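Local coordinates for protein beta-galactosidase (PDB 4CUA) that belongs to a pneumococcal beta-galactosidase, which cleaves terminal beta-galactose from glycans, and forms a carbohydrate-binding module that probably attaches the enzyme to sugar chains, at residues A[31-36]-A[45-50]; A[37-42]-A[172-177]; A[63-68]-A[156-161]; A[102-107]-A[119-124]. All coordinates share one frame; numbering follows the deposited sequence.

Interaction 1: A[31-36]-A[45-50]; sequences VSNVND and PANRWT. With CA (calcium ion), chain C; EDO (1,2-ethanediol), chain F; EDO (1,2-ethanediol), chain D.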
# COMPACT_ATOMS: atom_id res chain seq x y z
N VAL A 31 -7.54 -1.49 -5.06
CA VAL A 31 -6.33 -0.87 -4.53
C VAL A 31 -5.82 0.25 -5.40
O VAL A 31 -5.08 1.07 -4.92
CB VAL A 31 -5.25 -1.96 -4.26
CG1 VAL A 31 -4.63 -2.42 -5.55
CG2 VAL A 31 -4.20 -1.43 -3.26
N SER A 32 -6.19 0.28 -6.66
CA SER A 32 -5.86 1.41 -7.55
C SER A 32 -6.36 2.73 -6.96
O SER A 32 -5.82 3.80 -7.23
CB SER A 32 -6.47 1.18 -8.95
OG SER A 32 -7.85 0.91 -8.86
N ASN A 33 -7.36 2.69 -6.07
CA ASN A 33 -7.75 3.88 -5.34
C ASN A 33 -6.73 4.51 -4.47
O ASN A 33 -6.90 5.63 -4.05
CB ASN A 33 -8.97 3.61 -4.49
CG ASN A 33 -10.25 3.43 -5.32
OD1 ASN A 33 -10.36 3.92 -6.45
ND2 ASN A 33 -11.24 2.82 -4.72
N VAL A 34 -5.65 3.79 -4.10
CA VAL A 34 -4.73 4.37 -3.15
C VAL A 34 -3.63 5.27 -3.77
O VAL A 34 -2.85 5.85 -3.03
CB VAL A 34 -4.06 3.37 -2.19
CG1 VAL A 34 -5.10 2.45 -1.54
CG2 VAL A 34 -2.95 2.54 -2.89
N ASN A 35 -3.54 5.29 -5.10
CA ASN A 35 -2.53 6.15 -5.71
C ASN A 35 -3.11 6.87 -6.87
O ASN A 35 -2.41 7.18 -7.88
CB ASN A 35 -1.27 5.36 -6.12
CG ASN A 35 -1.51 4.39 -7.22
OD1 ASN A 35 -2.59 3.92 -7.48
ND2 ASN A 35 -0.37 4.02 -7.90
N ASP A 36 -4.40 7.28 -6.73
CA ASP A 36 -5.14 7.96 -7.79
C ASP A 36 -5.19 9.49 -7.61
O ASP A 36 -5.85 10.18 -8.43
CB ASP A 36 -6.52 7.39 -7.97
CG ASP A 36 -7.42 7.59 -6.79
OD1 ASP A 36 -7.01 8.16 -5.79
OD2 ASP A 36 -8.55 7.10 -6.89
N PRO A 45 -16.68 11.88 -2.46
CA PRO A 45 -16.96 10.55 -2.90
C PRO A 45 -16.25 9.53 -2.05
O PRO A 45 -15.21 9.83 -1.45
CB PRO A 45 -16.37 10.55 -4.29
CG PRO A 45 -15.13 11.35 -4.13
CD PRO A 45 -15.49 12.44 -3.15
N ALA A 46 -16.76 8.30 -2.04
CA ALA A 46 -16.03 7.19 -1.50
C ALA A 46 -14.84 6.94 -2.40
O ALA A 46 -14.99 6.74 -3.63
CB ALA A 46 -16.88 5.95 -1.41
N ASN A 47 -13.67 6.94 -1.80
CA ASN A 47 -12.43 6.68 -2.55
C ASN A 47 -11.41 6.02 -1.60
O ASN A 47 -10.86 6.65 -0.72
CB ASN A 47 -11.82 7.98 -3.08
CG ASN A 47 -10.57 7.70 -3.90
OD1 ASN A 47 -9.45 7.71 -3.35
ND2 ASN A 47 -10.75 7.42 -5.15
N ARG A 48 -11.30 4.71 -1.70
CA ARG A 48 -10.49 3.97 -0.76
C ARG A 48 -10.25 2.56 -1.22
O ARG A 48 -11.07 2.00 -1.96
CB ARG A 48 -11.14 3.99 0.62
CG ARG A 48 -12.60 3.56 0.62
CD ARG A 48 -13.15 3.60 2.01
NE ARG A 48 -14.56 3.27 2.09
CZ ARG A 48 -15.56 4.15 2.00
NH1 ARG A 48 -15.35 5.43 1.75
NH2 ARG A 48 -16.82 3.71 2.10
N TRP A 49 -9.10 1.98 -0.81
CA TRP A 49 -8.97 0.55 -0.73
C TRP A 49 -9.47 0.12 0.63
O TRP A 49 -9.24 0.79 1.64
CB TRP A 49 -7.51 0.14 -0.85
CG TRP A 49 -7.30 -1.31 -0.46
CD1 TRP A 49 -7.39 -2.36 -1.27
CD2 TRP A 49 -6.97 -1.81 0.85
NE1 TRP A 49 -7.14 -3.51 -0.57
CE2 TRP A 49 -6.91 -3.20 0.74
CE3 TRP A 49 -6.77 -1.21 2.08
CZ2 TRP A 49 -6.60 -4.03 1.82
CZ3 TRP A 49 -6.44 -2.04 3.16
CH2 TRP A 49 -6.37 -3.42 3.01
N THR A 50 -10.18 -1.01 0.67
CA THR A 50 -10.44 -1.68 1.95
C THR A 50 -10.41 -3.15 1.68
O THR A 50 -10.50 -3.58 0.55
CB THR A 50 -11.81 -1.33 2.56
OG1 THR A 50 -12.82 -2.12 1.95
CG2 THR A 50 -12.21 0.13 2.46
CA CA C . -7.17 7.80 -3.44
C1 EDO F . -14.72 3.52 -4.99
O1 EDO F . -14.01 2.44 -5.55
C2 EDO F . -15.00 3.25 -3.52
O2 EDO F . -13.78 3.29 -2.74
C1 EDO D . -16.37 0.51 4.02
O1 EDO D . -17.40 1.48 3.94
C2 EDO D . -16.17 -0.25 2.72
O2 EDO D . -15.70 0.70 1.71

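Interaction 2: A[37-42]-A[172-177]; sequences KLISYN and SITEVQ. With CA (calcium ion), chain C.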
# COMPACT_ATOMS: atom_id res chain seq x y z
N LYS A 37 -4.51 9.99 -6.60
CA LYS A 37 -4.41 11.43 -6.27
C LYS A 37 -5.71 11.97 -5.75
O LYS A 37 -5.82 13.19 -5.56
CB LYS A 37 -3.86 12.27 -7.45
CG LYS A 37 -2.39 11.87 -7.79
CD LYS A 37 -2.03 12.36 -9.16
CE LYS A 37 -2.56 11.39 -10.23
NZ LYS A 37 -2.27 11.71 -11.64
N LEU A 38 -6.70 11.14 -5.46
CA LEU A 38 -7.94 11.58 -4.81
C LEU A 38 -7.84 11.16 -3.36
O LEU A 38 -7.43 10.04 -3.07
CB LEU A 38 -9.16 10.94 -5.45
CG LEU A 38 -9.40 11.29 -6.91
CD1 LEU A 38 -10.60 10.54 -7.44
CD2 LEU A 38 -9.53 12.81 -7.09
N ILE A 39 -8.15 12.04 -2.45
CA ILE A 39 -8.08 11.78 -1.04
C ILE A 39 -9.44 12.10 -0.49
O ILE A 39 -9.93 13.25 -0.58
CB ILE A 39 -7.02 12.63 -0.33
CG1 ILE A 39 -5.63 12.32 -0.97
CG2 ILE A 39 -7.05 12.38 1.17
CD1 ILE A 39 -4.50 12.97 -0.25
N SER A 40 -10.10 11.09 0.09
CA SER A 40 -11.43 11.29 0.67
C SER A 40 -11.58 10.48 1.94
O SER A 40 -11.35 9.28 1.97
CB SER A 40 -12.53 10.86 -0.28
OG SER A 40 -13.78 11.03 0.42
N TYR A 41 -12.02 11.14 2.99
CA TYR A 41 -12.27 10.47 4.26
C TYR A 41 -13.75 10.19 4.55
O TYR A 41 -14.12 9.84 5.66
CB TYR A 41 -11.63 11.28 5.39
CG TYR A 41 -10.14 11.29 5.24
CD1 TYR A 41 -9.34 10.24 5.65
CD2 TYR A 41 -9.50 12.39 4.69
CE1 TYR A 41 -7.95 10.31 5.48
CE2 TYR A 41 -8.16 12.46 4.53
CZ TYR A 41 -7.38 11.43 4.97
OH TYR A 41 -6.01 11.44 4.81
N ASN A 42 -14.55 10.30 3.51
CA ASN A 42 -15.99 10.06 3.63
C ASN A 42 -16.53 9.37 2.39
O ASN A 42 -15.80 8.71 1.66
CB ASN A 42 -16.69 11.39 4.00
CG ASN A 42 -16.47 12.44 2.95
OD1 ASN A 42 -16.38 12.17 1.78
ND2 ASN A 42 -16.32 13.69 3.41
N SER A 172 -8.74 0.20 6.02
CA SER A 172 -9.11 1.14 4.99
C SER A 172 -8.08 2.27 4.76
O SER A 172 -7.65 2.92 5.70
CB SER A 172 -10.45 1.76 5.33
OG SER A 172 -10.91 2.73 4.38
N ILE A 173 -7.81 2.56 3.50
CA ILE A 173 -6.83 3.57 3.08
C ILE A 173 -7.38 4.34 1.89
O ILE A 173 -7.69 3.77 0.87
CB ILE A 173 -5.52 2.89 2.65
CG1 ILE A 173 -4.84 2.20 3.82
CG2 ILE A 173 -4.55 3.92 2.03
CD1 ILE A 173 -3.67 1.31 3.40
N THR A 174 -7.43 5.69 2.04
CA THR A 174 -7.86 6.52 0.88
C THR A 174 -6.69 6.82 -0.11
O THR A 174 -6.92 6.89 -1.29
CB THR A 174 -8.56 7.78 1.30
OG1 THR A 174 -8.96 8.50 0.12
CG2 THR A 174 -7.80 8.66 2.20
N GLU A 175 -5.48 6.93 0.42
CA GLU A 175 -4.31 7.27 -0.42
C GLU A 175 -3.07 6.92 0.33
O GLU A 175 -3.02 7.09 1.54
CB GLU A 175 -4.36 8.78 -0.76
CG GLU A 175 -3.45 9.22 -1.91
CD GLU A 175 -3.87 8.81 -3.28
OE1 GLU A 175 -4.91 8.16 -3.48
OE2 GLU A 175 -3.13 9.17 -4.27
N VAL A 176 -2.05 6.50 -0.44
CA VAL A 176 -0.70 6.44 0.06
C VAL A 176 0.13 7.40 -0.76
O VAL A 176 -0.25 7.72 -1.89
CB VAL A 176 -0.08 5.04 -0.03
CG1 VAL A 176 -0.98 4.04 0.70
CG2 VAL A 176 0.18 4.61 -1.46
N GLN A 177 1.23 7.88 -0.18
CA GLN A 177 2.20 8.69 -0.94
C GLN A 177 3.63 8.29 -0.53
O GLN A 177 3.92 8.12 0.66
CB GLN A 177 1.98 10.18 -0.68
CG GLN A 177 0.58 10.59 -1.11
CD GLN A 177 0.33 12.11 -0.91
OE1 GLN A 177 0.82 12.73 0.01
NE2 GLN A 177 -0.43 12.65 -1.79
CA CA C . -7.17 7.80 -3.44

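Interaction 3: A[63-68]-A[156-161]; sequences VLFGDS and YAIRIR. With EDO (1,2-ethanediol), chain E.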
# COMPACT_ATOMS: atom_id res chain seq x y z
N VAL A 63 3.17 -0.50 -3.37
CA VAL A 63 3.43 0.14 -4.64
C VAL A 63 4.61 -0.54 -5.31
O VAL A 63 5.62 -0.71 -4.66
CB VAL A 63 3.67 1.66 -4.46
CG1 VAL A 63 3.99 2.29 -5.81
CG2 VAL A 63 2.44 2.31 -3.82
N LEU A 64 4.44 -0.86 -6.56
CA LEU A 64 5.44 -1.39 -7.46
C LEU A 64 5.91 -0.22 -8.34
O LEU A 64 5.08 0.35 -9.05
CB LEU A 64 4.88 -2.48 -8.35
CG LEU A 64 5.78 -3.08 -9.40
CD1 LEU A 64 7.05 -3.67 -8.72
CD2 LEU A 64 5.02 -4.16 -10.16
N PHE A 65 7.17 0.14 -8.25
CA PHE A 65 7.63 1.40 -8.85
C PHE A 65 7.87 1.35 -10.32
O PHE A 65 8.18 0.32 -10.93
CB PHE A 65 8.90 1.86 -8.15
CG PHE A 65 8.70 2.10 -6.71
CD1 PHE A 65 7.80 3.04 -6.23
CD2 PHE A 65 9.34 1.34 -5.76
CE1 PHE A 65 7.59 3.25 -4.90
CE2 PHE A 65 9.11 1.51 -4.42
CZ PHE A 65 8.22 2.46 -3.95
N GLY A 66 7.79 2.54 -10.95
CA GLY A 66 8.11 2.63 -12.36
C GLY A 66 8.91 3.93 -12.58
O GLY A 66 8.92 4.79 -11.78
N ASP A 67 9.59 3.95 -13.71
CA ASP A 67 10.22 5.19 -14.26
C ASP A 67 9.87 5.22 -15.71
O ASP A 67 10.20 4.33 -16.48
CB ASP A 67 11.70 5.11 -14.02
CG ASP A 67 12.47 6.32 -14.56
OD1 ASP A 67 11.81 7.25 -15.09
OD2 ASP A 67 13.68 6.31 -14.31
N SER A 68 9.19 6.26 -16.14
CA SER A 68 8.94 6.49 -17.55
C SER A 68 8.23 5.37 -18.22
O SER A 68 8.39 5.11 -19.41
CB SER A 68 10.26 6.82 -18.28
OG SER A 68 10.95 7.86 -17.56
N TYR A 156 12.22 -2.57 -5.76
CA TYR A 156 11.11 -2.50 -6.73
C TYR A 156 9.77 -2.20 -6.06
O TYR A 156 8.86 -1.74 -6.76
CB TYR A 156 10.98 -3.80 -7.50
CG TYR A 156 12.07 -4.02 -8.48
CD1 TYR A 156 12.15 -3.26 -9.64
CD2 TYR A 156 12.97 -5.09 -8.35
CE1 TYR A 156 13.13 -3.48 -10.60
CE2 TYR A 156 13.93 -5.30 -9.32
CZ TYR A 156 14.02 -4.48 -10.41
OH TYR A 156 14.99 -4.76 -11.39
N ALA A 157 9.62 -2.45 -4.77
CA ALA A 157 8.29 -2.34 -4.12
C ALA A 157 8.38 -2.23 -2.65
O ALA A 157 9.26 -2.84 -2.02
CB ALA A 157 7.45 -3.54 -4.49
N ILE A 158 7.50 -1.46 -2.05
CA ILE A 158 7.27 -1.55 -0.65
C ILE A 158 5.82 -1.85 -0.45
O ILE A 158 5.01 -1.56 -1.34
CB ILE A 158 7.77 -0.34 0.17
CG1 ILE A 158 6.91 0.89 -0.14
CG2 ILE A 158 9.27 -0.17 -0.08
CD1 ILE A 158 6.93 1.95 0.93
N ARG A 159 5.52 -2.41 0.70
CA ARG A 159 4.15 -2.65 1.12
C ARG A 159 3.98 -2.48 2.61
O ARG A 159 4.96 -2.56 3.40
CB ARG A 159 3.63 -4.02 0.71
CG ARG A 159 4.18 -5.20 1.51
CD ARG A 159 3.74 -6.50 0.87
NE ARG A 159 4.18 -7.60 1.73
CZ ARG A 159 3.96 -8.88 1.41
NH1 ARG A 159 3.28 -9.20 0.32
NH2 ARG A 159 4.40 -9.81 2.23
N ILE A 160 2.76 -2.21 3.01
CA ILE A 160 2.36 -2.18 4.38
C ILE A 160 1.34 -3.33 4.59
O ILE A 160 0.34 -3.39 3.96
CB ILE A 160 1.90 -0.76 4.86
CG1 ILE A 160 1.59 -0.77 6.32
CG2 ILE A 160 0.72 -0.24 4.02
CD1 ILE A 160 1.27 0.58 6.93
N ARG A 161 1.70 -4.22 5.52
CA ARG A 161 0.94 -5.45 5.79
C ARG A 161 0.29 -5.30 7.14
O ARG A 161 0.96 -5.03 8.18
CB ARG A 161 1.92 -6.62 5.73
CG ARG A 161 1.24 -7.97 6.00
CD ARG A 161 2.13 -9.10 5.59
NE ARG A 161 3.48 -9.03 6.13
CZ ARG A 161 3.83 -9.36 7.36
NH1 ARG A 161 2.96 -9.87 8.23
NH2 ARG A 161 5.10 -9.24 7.70
C1 EDO E . 0.90 -10.11 -1.50
O1 EDO E . -0.11 -10.77 -2.10
C2 EDO E . 0.84 -8.63 -2.06
O2 EDO E . 1.42 -7.83 -1.17

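Interaction 4: A[102-107]-A[119-124]; sequences GKTVPT and DHVFND. With EDO (1,2-ethanediol), chain H; EDO (1,2-ethanediol), chain E.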
# COMPACT_ATOMS: atom_id res chain seq x y z
N GLY A 102 13.47 -9.94 -3.38
CA GLY A 102 13.61 -11.11 -4.24
C GLY A 102 14.59 -10.89 -5.36
O GLY A 102 14.67 -9.80 -5.94
N LYS A 103 15.34 -11.93 -5.70
CA LYS A 103 16.16 -11.90 -6.89
C LYS A 103 15.36 -11.95 -8.18
O LYS A 103 15.79 -11.43 -9.20
CB LYS A 103 17.20 -13.02 -6.85
CG LYS A 103 18.28 -12.75 -5.81
CD LYS A 103 19.31 -13.88 -5.83
CE LYS A 103 20.72 -13.38 -5.56
NZ LYS A 103 21.69 -14.38 -6.09
N THR A 104 14.14 -12.49 -8.14
CA THR A 104 13.31 -12.47 -9.32
C THR A 104 12.74 -11.05 -9.50
O THR A 104 12.21 -10.50 -8.56
CB THR A 104 12.20 -13.52 -9.21
OG1 THR A 104 12.78 -14.83 -9.06
CG2 THR A 104 11.30 -13.48 -10.44
N VAL A 105 12.94 -10.48 -10.65
CA VAL A 105 12.36 -9.20 -10.99
C VAL A 105 10.81 -9.37 -10.99
O VAL A 105 10.29 -10.22 -11.70
CB VAL A 105 12.87 -8.75 -12.35
CG1 VAL A 105 12.16 -7.49 -12.79
CG2 VAL A 105 14.39 -8.48 -12.27
N PRO A 106 10.09 -8.60 -10.17
CA PRO A 106 8.63 -8.74 -10.14
C PRO A 106 7.99 -8.32 -11.41
O PRO A 106 8.51 -7.46 -12.11
CB PRO A 106 8.20 -7.84 -9.01
CG PRO A 106 9.33 -6.97 -8.69
CD PRO A 106 10.55 -7.49 -9.33
N THR A 107 6.89 -8.98 -11.77
CA THR A 107 6.03 -8.60 -12.89
C THR A 107 4.85 -7.81 -12.28
O THR A 107 4.59 -7.91 -11.09
CB THR A 107 5.45 -9.87 -13.54
OG1 THR A 107 4.78 -10.66 -12.55
CG2 THR A 107 6.55 -10.70 -14.16
N ASP A 119 -0.28 -16.69 -8.80
CA ASP A 119 1.11 -17.02 -8.56
C ASP A 119 1.94 -15.80 -8.81
O ASP A 119 2.01 -15.28 -9.91
CB ASP A 119 1.59 -18.12 -9.50
CG ASP A 119 0.98 -19.45 -9.19
OD1 ASP A 119 0.29 -19.66 -8.15
OD2 ASP A 119 1.24 -20.33 -10.02
N HIS A 120 2.56 -15.32 -7.74
CA HIS A 120 3.36 -14.10 -7.85
C HIS A 120 4.39 -14.08 -6.75
O HIS A 120 4.10 -14.40 -5.62
CB HIS A 120 2.42 -12.89 -7.76
CG HIS A 120 3.05 -11.63 -8.22
ND1 HIS A 120 3.88 -10.90 -7.41
CD2 HIS A 120 3.05 -11.00 -9.41
CE1 HIS A 120 4.32 -9.84 -8.07
NE2 HIS A 120 3.86 -9.90 -9.29
N VAL A 121 5.57 -13.53 -7.11
CA VAL A 121 6.68 -13.38 -6.15
C VAL A 121 6.29 -12.64 -4.90
O VAL A 121 6.82 -12.86 -3.81
CB VAL A 121 7.91 -12.74 -6.78
CG1 VAL A 121 8.51 -13.69 -7.81
CG2 VAL A 121 7.64 -11.36 -7.38
N PHE A 122 5.33 -11.74 -5.01
CA PHE A 122 4.94 -11.01 -3.83
C PHE A 122 4.33 -11.87 -2.73
O PHE A 122 4.33 -11.47 -1.60
CB PHE A 122 3.94 -9.88 -4.14
CG PHE A 122 4.48 -8.75 -4.94
CD1 PHE A 122 5.85 -8.49 -5.08
CD2 PHE A 122 3.58 -7.88 -5.56
CE1 PHE A 122 6.31 -7.41 -5.84
CE2 PHE A 122 4.05 -6.79 -6.28
CZ PHE A 122 5.39 -6.55 -6.41
N ASN A 123 3.79 -13.04 -3.09
CA ASN A 123 3.17 -13.89 -2.11
C ASN A 123 4.18 -14.71 -1.29
O ASN A 123 3.75 -15.38 -0.34
CB ASN A 123 2.21 -14.84 -2.79
CG ASN A 123 1.04 -14.09 -3.40
OD1 ASN A 123 0.49 -13.19 -2.76
ND2 ASN A 123 0.65 -14.49 -4.60
N ASP A 124 5.43 -14.74 -1.71
CA ASP A 124 6.51 -15.50 -0.98
C ASP A 124 7.14 -14.59 0.05
O ASP A 124 7.81 -13.60 -0.32
CB ASP A 124 7.48 -16.02 -1.99
CG ASP A 124 8.57 -16.92 -1.37
OD1 ASP A 124 8.59 -17.01 -0.12
OD2 ASP A 124 9.38 -17.41 -2.22
C1 EDO H . 7.53 -12.32 -11.26
O1 EDO H . 7.87 -13.66 -11.67
C2 EDO H . 6.04 -12.34 -10.86
O2 EDO H . 5.82 -13.38 -9.94
C1 EDO E . 0.90 -10.11 -1.50
O1 EDO E . -0.11 -10.77 -2.10
C2 EDO E . 0.84 -8.63 -2.06
O2 EDO E . 1.42 -7.83 -1.17

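Interaction 1: A[31-36]-A[45-50]
Val34 and Trp49 pack tightly on the buried side of this contact. Their side chains run alongside each other in the same direction, with Val34 CG1 3.4 Å from Trp49 CB. Val31 CB approaches Trp49 CD1 obliquely, at 3.7 Å. Val31 thus lies against the indole and Val34 against its CB, where compact branched side chains fit closely; the tryptophan also packs on Ala22 and Val61, while Asp24 satisfies the indole nitrogen. Next to this apolar cluster lies half of the calcium site of a galactose-binding-like domain: Asn33 O, Asp36 OD1 and Asn47 OD1 all coordinate the ion, and Leu38, Thr174 and Glu175 complete the shell. With CG anti to the backbone N (chi1 -178°), Asn47 extends its amide to Asp36. Asn47 ND2 gives an in-plane hydrogen bond of 2.8 Å to the syn lone pair of Asp36 OD2, and because its OD1 is held by calcium, the amide's rotation is fixed from both ends. Toward solvent the contact is looser. Asn33 ND2 bonds Arg48 O at 2.9 Å, from above the carbonyl plane, and also an ethanediol probably left from crystallisation. Arg48 turns away from Asn33 to a second ethanediol: NE donates to one hydroxyl oxygen and NH2 to the other, with a weak second bond from NH2 to the first.

Interaction 2: A[37-42]-A[172-177]
The calcium site of the domain is closed here, where the loop 37-42 meets the corner at Thr174 between two runs of strand 172-177. Leu38 O and Glu175 OE1 bind the ion at 2.3 Å each, and Thr174 O binds it at 2.4 Å; Asn33, Asp36 and Asn47 supply the remaining ligands. Glutamate is long enough to do two jobs. Its chain leaves the strand extended and then bends (chi2 73°), which brings OE1 to the metal and lets OE2 accept from Lys37 N at 2.8 Å, on its syn side but 34° out of the carboxylate plane. Thr174 likewise works through both branches. Its OG1 takes an almost perfectly straight hydrogen bond from Ser40 N, 2.8 Å long, while its methyl CG2 sits over one face of the Tyr41 ring, toward the rim, as a CH-pi contact 4.1 Å from the centroid. Ile39 adds apolar cover: its side chain and that of Glu175 cross at about a right angle, Ile39 CG1 lying 3.8 Å from Glu175 CB. Ser40 OG accepts from Asn42 N in an ST turn and is also hydrogen-bonded to Pro45 O. A calcium ion caged by loop carbonyls and acidic or amide side chains is a recurrent structural feature of galactose-binding-like beta-sandwich modules.

Interaction 3: A[63-68]-A[156-161]
Phe65 places CG opposite its own carbonyl carbon (chi1 -60°), which folds the ring back along the partner chain, with CD2 3.3 Å from Tyr156 O in an oblique approach. Leu64 reaches the same carbonyl by another route: CG extends away from the backbone N, and the turn at chi2 (58°) sends CD1 to within 3.3 Å of Tyr156 O and against Tyr156 CB. That oxygen is nevertheless well satisfied, since Phe65 N donates to it at 2.9 Å, nearly along the C=O axis. The bond continues the antiparallel pairing of the two strands. Val63 and Ile158 form a hydrogen-bonded pair, in which Val63 N reaches Ile158 O at 2.9 Å while the return bond from Ile158 N to Val63 O is weak, at 3.3 Å. Val63 O also receives a CA-H...O contact from Ala157 CA at 3.2 Å. Strand 157-163 lies between strands 58-67 and 94-100 in the beta-sandwich of this galactose-binding-like domain, and both of its edges are therefore bonded. The next pair, Leu64 with Ala157, is non-hydrogen-bonded, its CA atoms at the usual spacing of 4.5 Å; the small Ala157 CB lies 3.4 Å from Val63 O. Leu64 and Ala157 share one face of the sheet, and Val63 and Ile158 the other, beta-branched residues fitting the extended backbone. The Phe65 ring also turns a face to Val63 O, which stands above its centre. Farther along, Arg159 carries its guanidinium away from residues 63-68, past Ser60, to a salt bridge with Glu98 and a cation-pi contact with Trp128, and its NH1 donates to an ethanediol.

Interaction 4: A[102-107]-A[119-124]
His120 NE2 donates to Thr107 O in a hydrogen bond of 2.8 Å that is nearly straight (169°). The acceptor lies in the plane of the imidazole, whereas the donor stands 35° above the plane of the carbonyl. Extension of the side chain away from its backbone N (chi1 -164°) carries the ring out to this bond. Its other nitrogen is also engaged: ND1 accepts from Phe122 N at 2.9 Å, slightly tilted from the ring plane, so the imidazole ties its own 3-10 turn to the neighbouring loop. The two nitrogens' bonds fix the ring's rotation, and its CE1 lies over the centre of the Phe122 face. Beside this polar strut lies an apolar patch. Pro106 CB touches Phe122 CE1 at 3.7 Å, the proline and phenylalanine crossing at about a right angle, and Val121 CG2 at 3.9 Å. Proline suits the place because its rigid ring offers a fixed hydrocarbon surface, which Tyr100, Tyr156 and Leu64 extend; Phe122 is further stacked on Phe21. Near the surface Thr104 uses its methyl, CG2 meeting Val121 CG1 at 3.8 Å. Both segments belong to the long connection between strands 94-100 and 128-130 of the beta-sandwich, and the contact pins its two arms together. With one imidazole nitrogen donating to a carbonyl and the other accepting from an amide, the pattern is consistent with a neutral imidazole carrying its proton on NE2, and a second proton on ND1 would probably disturb the turn.

How the interactions relate
Interactions 1 and 2 are two halves of one calcium site, their centres 6 Å apart, and each supplies three of the six protein ligands. They are also joined directly by probable hydrogen bonds, from Thr174 OG1 to Asn47 O (2.8 Å) and from Ser40 OG to Pro45 O (2.6 Å). Interaction 3 lies farther along the same sheet, reaching interaction 2 through Val176 CG2 and Val63 CG2, 4.0 Å apart. It also touches interaction 4, where Tyr156 CD2 lies 3.5 Å from Pro106 CD. Interactions 1 and 4, with centres about 24 Å apart, occupy opposite sides of the chain's centre, so the 102-107 and 119-124 loops stand well away from calcium.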